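Local coordinates for protein geranyltranstransferase (Staphylococcus aureus, PDB 1RTR) that probably makes farnesyl diphosphate, condensing isopentenyl diphosphate with dimethylallyl and then geranyl diphosphate, an early stage of isoprenoid biosynthesis, at residues 181-184 / 185-189; 193-197 / 198-202; 271-274 / 275-278. All coordinates share one frame; numbering follows the deposited sequence.

Contact 1. Residues 181-184 / 185-189; sequences LLTF and AVMSA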
loop_
_atom_site.group_PDB
_atom_site.type_symbol
_atom_site.label_atom_id
_atom_site.label_comp_id
_atom_site.label_asym_id
_atom_site.label_seq_id
_atom_site.Cartn_x
_atom_site.Cartn_y
_atom_site.Cartn_z
ATOM N N LEU A 181 -5.820 2.510 -12.910
ATOM C CA LEU A 181 -4.826 3.579 -12.754
ATOM C C LEU A 181 -5.077 4.738 -13.717
ATOM O O LEU A 181 -5.016 5.924 -13.312
ATOM C CB LEU A 181 -3.408 3.049 -12.935
ATOM C CG LEU A 181 -2.875 2.073 -11.868
ATOM C CD1 LEU A 181 -1.364 1.978 -11.970
ATOM C CD2 LEU A 181 -3.290 2.488 -10.458
ATOM N N LEU A 182 -5.379 4.404 -14.980
ATOM C CA LEU A 182 -5.683 5.436 -15.969
ATOM C C LEU A 182 -6.869 6.282 -15.521
ATOM O O LEU A 182 -6.814 7.514 -15.556
ATOM C CB LEU A 182 -5.890 4.850 -17.378
ATOM C CG LEU A 182 -4.578 4.396 -18.024
ATOM C CD1 LEU A 182 -4.825 3.696 -19.329
ATOM C CD2 LEU A 182 -3.615 5.550 -18.232
ATOM N N THR A 183 -7.924 5.621 -15.070
ATOM C CA THR A 183 -9.095 6.317 -14.569
ATOM C C THR A 183 -8.775 7.100 -13.302
ATOM O O THR A 183 -9.362 8.165 -13.065
ATOM C CB THR A 183 -10.247 5.297 -14.325
ATOM O OG1 THR A 183 -10.617 4.718 -15.578
ATOM C CG2 THR A 183 -11.526 5.991 -13.871
ATOM N N PHE A 184 -7.879 6.570 -12.467
ATOM C CA PHE A 184 -7.416 7.337 -11.320
ATOM C C PHE A 184 -6.765 8.645 -11.781
ATOM O O PHE A 184 -7.070 9.707 -11.246
ATOM C CB PHE A 184 -6.419 6.549 -10.450
ATOM C CG PHE A 184 -5.762 7.400 -9.401
ATOM C CD1 PHE A 184 -4.506 7.947 -9.623
ATOM C CD2 PHE A 184 -6.445 7.718 -8.232
ATOM C CE1 PHE A 184 -3.924 8.781 -8.682
ATOM C CE2 PHE A 184 -5.882 8.548 -7.290
ATOM C CZ PHE A 184 -4.607 9.079 -7.513
ATOM N N ALA A 185 -5.879 8.559 -12.772
ATOM C CA ALA A 185 -5.179 9.737 -13.293
ATOM C C ALA A 185 -6.138 10.853 -13.659
ATOM O O ALA A 185 -5.986 11.977 -13.162
ATOM C CB ALA A 185 -4.272 9.384 -14.483
ATOM N N VAL A 186 -7.151 10.570 -14.480
ATOM C CA VAL A 186 -8.017 11.674 -14.899
ATOM C C VAL A 186 -9.001 12.113 -13.825
ATOM O O VAL A 186 -9.279 13.318 -13.730
ATOM C CB VAL A 186 -8.653 11.527 -16.351
ATOM C CG1 VAL A 186 -8.066 10.358 -17.121
ATOM C CG2 VAL A 186 -10.208 11.537 -16.340
ATOM N N MET A 187 -9.490 11.170 -13.003
ATOM C CA MET A 187 -10.509 11.478 -11.991
ATOM C C MET A 187 -9.925 12.117 -10.733
ATOM O O MET A 187 -10.572 12.971 -10.105
ATOM C CB MET A 187 -11.347 10.239 -11.617
ATOM C CG MET A 187 -12.190 9.639 -12.752
ATOM S SD MET A 187 -13.203 10.840 -13.704
ATOM C CE MET A 187 -14.493 11.148 -12.470
ATOM N N SER A 188 -8.719 11.710 -10.349
ATOM C CA SER A 188 -8.004 12.426 -9.290
ATOM C C SER A 188 -7.838 13.896 -9.708
ATOM O O SER A 188 -8.065 14.812 -8.904
ATOM C CB SER A 188 -6.651 11.775 -8.975
ATOM O OG SER A 188 -5.705 12.043 -10.002
ATOM N N ALA A 189 -7.504 14.115 -10.978
ATOM C CA ALA A 189 -7.396 15.478 -11.502
ATOM C C ALA A 189 -8.742 16.190 -11.438
ATOM O O ALA A 189 -8.848 17.330 -10.969
ATOM C CB ALA A 189 -6.823 15.490 -12.923
#
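The Phe-184 ring lies against Ser-188 one helical turn further on, and the methylene of the serine does the touching. Ser-188 CB stands over one face of the ring, displaced toward its rim, 3.9 Å from the centroid and 20° off the normal, which identifies a CH-pi contact. The chi1 of Phe-184 (170°) explains it: CG is anti to the backbone N, and the ring is carried along the helix toward Ser-188. The serine hydroxyl turns back to the preceding turn; Ser-188 OG is 3.0 Å from Phe-184 O and 3.2 Å from Ala-185 O, two acceptors for a single proton.

Thr-183 and Met-187 form a second pair, side by side and pointing the same way, with Thr-183 CG2 3.9 Å from Met-187 CG. Thr-183 OG1 is occupied by polar partners, Gly-179 O and Ser-207 OG. Underneath runs the regular i to i+4 ladder, in which Ser-188 N gives Phe-184 O a bond of 2.7 Å and Ala-185 N gives Leu-181 O one of 2.8 Å.

The segment is a buried part of helix 179-193 in an all-alpha prenyl synthase fold. Phe-184 packs on Val-137 and Leu-141 of helix 131-145 and on Leu-71 of helix 65-83, Leu-182 faces Leu-49 of helix 45-56, and Thr-183 and Met-187 meet Glu-204 of helix 197-227.

Contact 2. Residues 193-197 / 198-202; sequences ANVDD and TTKEH. Unlike the reference sequence in segment 198-202: Thr-198 (reference Ala).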
loop_
_atom_site.group_PDB
_atom_site.type_symbol
_atom_site.label_atom_id
_atom_site.label_comp_id
_atom_site.label_asym_id
_atom_site.label_seq_id
_atom_site.Cartn_x
_atom_site.Cartn_y
_atom_site.Cartn_z
ATOM N N ALA A 193 -9.364 19.597 -9.420
ATOM C CA ALA A 193 -9.950 20.741 -10.125
ATOM C C ALA A 193 -11.322 21.127 -9.585
ATOM O O ALA A 193 -11.796 22.240 -9.806
ATOM C CB ALA A 193 -10.029 20.469 -11.611
ATOM N N ASN A 194 -11.973 20.206 -8.882
ATOM C CA ASN A 194 -13.308 20.474 -8.347
ATOM C C ASN A 194 -14.336 20.781 -9.441
ATOM O O ASN A 194 -15.202 21.636 -9.274
ATOM C CB ASN A 194 -13.248 21.609 -7.316
ATOM C CG ASN A 194 -14.540 21.777 -6.560
ATOM O OD1 ASN A 194 -14.958 22.902 -6.276
ATOM N ND2 ASN A 194 -15.198 20.663 -6.243
ATOM N N VAL A 195 -14.237 20.071 -10.557
ATOM C CA VAL A 195 -15.194 20.229 -11.651
ATOM C C VAL A 195 -16.563 19.609 -11.334
ATOM O O VAL A 195 -16.713 18.823 -10.384
ATOM C CB VAL A 195 -14.644 19.710 -12.993
ATOM C CG1 VAL A 195 -13.516 20.612 -13.476
ATOM C CG2 VAL A 195 -14.176 18.257 -12.896
ATOM N N ASP A 196 -17.567 19.999 -12.117
ATOM C CA ASP A 196 -18.947 19.606 -11.845
ATOM C C ASP A 196 -19.228 18.138 -12.216
ATOM O O ASP A 196 -18.528 17.544 -13.049
ATOM C CB ASP A 196 -19.934 20.591 -12.504
ATOM C CG ASP A 196 -20.081 20.380 -14.007
ATOM O OD1 ASP A 196 -19.059 20.186 -14.712
ATOM O OD2 ASP A 196 -21.203 20.399 -14.576
ATOM N N ASP A 197 -20.253 17.573 -11.574
ATOM C CA ASP A 197 -20.653 16.167 -11.752
ATOM C C ASP A 197 -20.731 15.695 -13.193
ATOM O O ASP A 197 -20.181 14.642 -13.534
ATOM C CB ASP A 197 -21.973 15.897 -11.039
ATOM C CG ASP A 197 -21.828 15.933 -9.535
ATOM O OD1 ASP A 197 -21.023 15.165 -8.987
ATOM O OD2 ASP A 197 -22.460 16.711 -8.806
ATOM N N THR A 198 -21.375 16.480 -14.050
ATOM C CA THR A 198 -21.541 16.057 -15.435
ATOM C C THR A 198 -20.256 16.096 -16.247
ATOM O O THR A 198 -20.081 15.239 -17.115
ATOM C CB THR A 198 -22.812 16.694 -16.159
ATOM O OG1 THR A 198 -22.464 17.213 -17.448
ATOM C CG2 THR A 198 -23.400 17.883 -15.396
ATOM N N THR A 199 -19.346 17.038 -15.960
ATOM C CA THR A 199 -17.976 16.978 -16.535
ATOM C C THR A 199 -17.205 15.750 -16.039
ATOM O O THR A 199 -16.458 15.128 -16.797
ATOM C CB THR A 199 -17.150 18.268 -16.241
ATOM O OG1 THR A 199 -17.826 19.414 -16.774
ATOM C CG2 THR A 199 -15.815 18.266 -17.011
ATOM N N LYS A 200 -17.379 15.420 -14.762
ATOM C CA LYS A 200 -16.804 14.207 -14.184
ATOM C C LYS A 200 -17.263 12.942 -14.917
ATOM O O LYS A 200 -16.444 12.078 -15.247
ATOM C CB LYS A 200 -17.121 14.109 -12.693
ATOM C CG LYS A 200 -16.183 14.899 -11.802
ATOM C CD LYS A 200 -16.609 14.787 -10.346
ATOM C CE LYS A 200 -15.846 15.763 -9.469
ATOM N NZ LYS A 200 -16.245 15.639 -8.037
ATOM N N GLU A 201 -18.563 12.854 -15.192
ATOM C CA GLU A 201 -19.123 11.731 -15.948
ATOM C C GLU A 201 -18.450 11.534 -17.289
ATOM O O GLU A 201 -18.149 10.408 -17.668
ATOM C CB GLU A 201 -20.623 11.909 -16.177
ATOM C CG GLU A 201 -21.227 10.857 -17.112
ATOM C CD GLU A 201 -21.188 11.231 -18.598
ATOM O OE1 GLU A 201 -21.622 12.361 -18.946
ATOM O OE2 GLU A 201 -20.732 10.384 -19.422
ATOM N N HIS A 202 -18.245 12.613 -18.027
ATOM C CA HIS A 202 -17.650 12.501 -19.349
ATOM C C HIS A 202 -16.188 12.149 -19.264
ATOM O O HIS A 202 -15.655 11.441 -20.127
ATOM C CB HIS A 202 -17.833 13.798 -20.151
ATOM C CG HIS A 202 -19.265 14.123 -20.449
ATOM N ND1 HIS A 202 -19.952 15.123 -19.794
ATOM C CD2 HIS A 202 -20.140 13.574 -21.323
ATOM C CE1 HIS A 202 -21.190 15.181 -20.256
ATOM N NE2 HIS A 202 -21.331 14.248 -21.182
HETATM O O HOH W 1 -18.910 17.267 -8.853
#
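Two chi1 angles bring Asp-196 and Thr-199 together: CG of Asp-196 sits between its backbone N and carbonyl carbon (77°), while OG1 of Thr-199 lies beside the backbone N (-59°). The side chains cross at about a right angle, and Thr-199 OG1 donates to Asp-196 OD1 in a short bond of 2.5 Å that meets the oxygen nearly along its C-O axis. The same OD1 also accepts, weakly, from Thr-199 N at 3.4 Å. This makes Asp-196 the N-cap of helix 197-227, whose first turn is closed by Lys-200 N to Asp-196 O (3.0 Å, 163°) and by Glu-201 N to Asp-197 O (2.9 Å). Just before it, helix 179-193 ends in a Schellman motif with Asn-194 at positive phi, Val-195 N bonding to Ala-190 O and Asn-194 N to Asp-191 O.

Lys-200, extended beyond CG, runs back across this connection, its CG 4.1 Å from Val-195 CG2 and its CE 3.3 Å from Val-195 O. A water donates to Val-195 O at 3.1 Å and is weakly bonded to Lys-200 NZ and Asp-197 OD1; the ammonium also forms a long, weak ion pair with Asp-191.

Contact 3. Residues 271-274 / 275-278; sequences QIDE and QFNT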
loop_
_atom_site.group_PDB
_atom_site.type_symbol
_atom_site.label_atom_id
_atom_site.label_comp_id
_atom_site.label_asym_id
_atom_site.label_seq_id
_atom_site.Cartn_x
_atom_site.Cartn_y
_atom_site.Cartn_z
ATOM N N GLN A 271 -18.286 16.272 -25.628
ATOM C CA GLN A 271 -19.406 16.584 -24.744
ATOM C C GLN A 271 -18.995 17.382 -23.506
ATOM O O GLN A 271 -19.852 17.808 -22.721
ATOM C CB GLN A 271 -20.168 15.307 -24.361
ATOM C CG GLN A 271 -21.427 15.049 -25.192
ATOM C CD GLN A 271 -21.216 15.291 -26.686
ATOM O OE1 GLN A 271 -20.467 14.557 -27.341
ATOM N NE2 GLN A 271 -21.862 16.329 -27.222
ATOM N N ILE A 272 -17.690 17.589 -23.329
ATOM C CA ILE A 272 -17.203 18.392 -22.210
ATOM C C ILE A 272 -17.471 19.869 -22.509
ATOM O O ILE A 272 -17.191 20.337 -23.618
ATOM C CB ILE A 272 -15.711 18.106 -21.924
ATOM C CG1 ILE A 272 -15.580 16.845 -21.063
ATOM C CG2 ILE A 272 -15.050 19.285 -21.211
ATOM C CD1 ILE A 272 -14.291 16.088 -21.252
ATOM N N ASP A 273 -18.031 20.585 -21.534
ATOM C CA ASP A 273 -18.437 21.978 -21.738
ATOM C C ASP A 273 -17.269 22.889 -22.171
ATOM O O ASP A 273 -16.110 22.676 -21.778
ATOM C CB ASP A 273 -19.276 22.494 -20.549
ATOM C CG ASP A 273 -18.707 23.741 -19.883
ATOM O OD1 ASP A 273 -18.273 24.695 -20.581
ATOM O OD2 ASP A 273 -18.698 23.863 -18.633
ATOM N N GLU A 274 -17.595 23.886 -22.996
ATOM C CA GLU A 274 -16.607 24.558 -23.850
ATOM C C GLU A 274 -15.529 25.398 -23.150
ATOM O O GLU A 274 -14.508 25.723 -23.763
ATOM C CB GLU A 274 -17.309 25.345 -24.972
ATOM C CG GLU A 274 -17.796 26.748 -24.609
ATOM C CD GLU A 274 -17.481 27.769 -25.703
ATOM O OE1 GLU A 274 -18.297 27.900 -26.656
ATOM O OE2 GLU A 274 -16.411 28.428 -25.616
ATOM N N GLN A 275 -15.748 25.709 -21.872
ATOM C CA GLN A 275 -14.762 26.416 -21.052
ATOM C C GLN A 275 -13.497 25.597 -20.792
ATOM O O GLN A 275 -12.472 26.159 -20.402
ATOM C CB GLN A 275 -15.385 26.872 -19.733
ATOM C CG GLN A 275 -15.112 25.956 -18.558
ATOM C CD GLN A 275 -15.959 26.290 -17.356
ATOM O OE1 GLN A 275 -17.182 26.221 -17.417
ATOM N NE2 GLN A 275 -15.313 26.652 -16.257
ATOM N N PHE A 276 -13.576 24.282 -21.005
ATOM C CA PHE A 276 -12.407 23.403 -20.931
ATOM C C PHE A 276 -11.918 23.062 -22.331
ATOM O O PHE A 276 -12.690 22.610 -23.167
ATOM C CB PHE A 276 -12.700 22.110 -20.142
ATOM C CG PHE A 276 -13.331 22.339 -18.797
ATOM C CD1 PHE A 276 -12.650 23.038 -17.795
ATOM C CD2 PHE A 276 -14.603 21.859 -18.527
ATOM C CE1 PHE A 276 -13.236 23.262 -16.539
ATOM C CE2 PHE A 276 -15.199 22.072 -17.282
ATOM C CZ PHE A 276 -14.507 22.779 -16.281
ATOM N N ASN A 277 -10.629 23.285 -22.565
ATOM C CA ASN A 277 -9.957 22.965 -23.818
ATOM C C ASN A 277 -9.299 21.575 -23.758
ATOM O O ASN A 277 -8.338 21.355 -23.010
ATOM C CB ASN A 277 -8.904 24.040 -24.110
ATOM C CG ASN A 277 -8.327 23.943 -25.508
ATOM O OD1 ASN A 277 -8.521 24.840 -26.316
ATOM N ND2 ASN A 277 -7.596 22.865 -25.797
ATOM N N THR A 278 -9.792 20.656 -24.582
ATOM C CA THR A 278 -9.411 19.249 -24.491
ATOM C C THR A 278 -8.328 18.828 -25.473
ATOM O O THR A 278 -8.028 17.640 -25.592
ATOM C CB THR A 278 -10.643 18.360 -24.688
ATOM O OG1 THR A 278 -11.167 18.568 -26.006
ATOM C CG2 THR A 278 -11.792 18.795 -23.764
#
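Asp-273 OD1 accepts from Gln-275 N at 3.0 Å, and the N-H points almost straight at it (173°), though from above the carboxylate plane, 39° out of it. The main-chain oxygen of the same aspartate takes the next amide, Phe-276 N to Asp-273 O at 3.1 Å. One residue thus holds two successive N-H groups: the side chain closes an Asx turn, and the backbone bond closes the type I beta turn from Asp-273 to Phe-276.

The apolar half is built round the Phe-276 ring. Ile-272 CG2 comes to the ring edge, near its plane, 3.7 Å from Phe-276 CD2, the two side chains crossing at about a right angle. Over the centre of one face lies Gln-275 CG, 3.7 Å above the plane. Ile-272 CG2 also reaches Thr-278 CG2 at 4.2 Å, linking the residue just before the turn to the threonine at the N-cap position of helix 279-289.

This surface loop joins helix 245-270 to helix 279-289. Gln-275 O is bonded by Asn-58 ND2, Phe-276 packs on Leu-57, Val-195 and Thr-199, and Ile-272 rests on His-202 and Leu-203 of helix 197-227.

In the fold
Along the chain the three contacts follow in series, and helix 197-227 ties them together: contact 2 includes its first residues, and contacts 1 and 3 pack against it. Contact 1 lies within helix 179-193, its centre about 9 Å from that of the chain; contact 2 covers the connection to helix 197-227. The centres of contacts 1 and 2 are about 12 Å apart, and Met-187 CE touches Lys-200 O at 3.5 Å. Contact 3, in the loop between helices 245-270 and 279-289, is centred about 11 Å from the centre of contact 2 and meets it through Val-195 CG1 and Phe-276 CZ at 3.7 Å. Contacts 1 and 3 do not touch. The series therefore runs from buried core to surface, with contact 2 bridging.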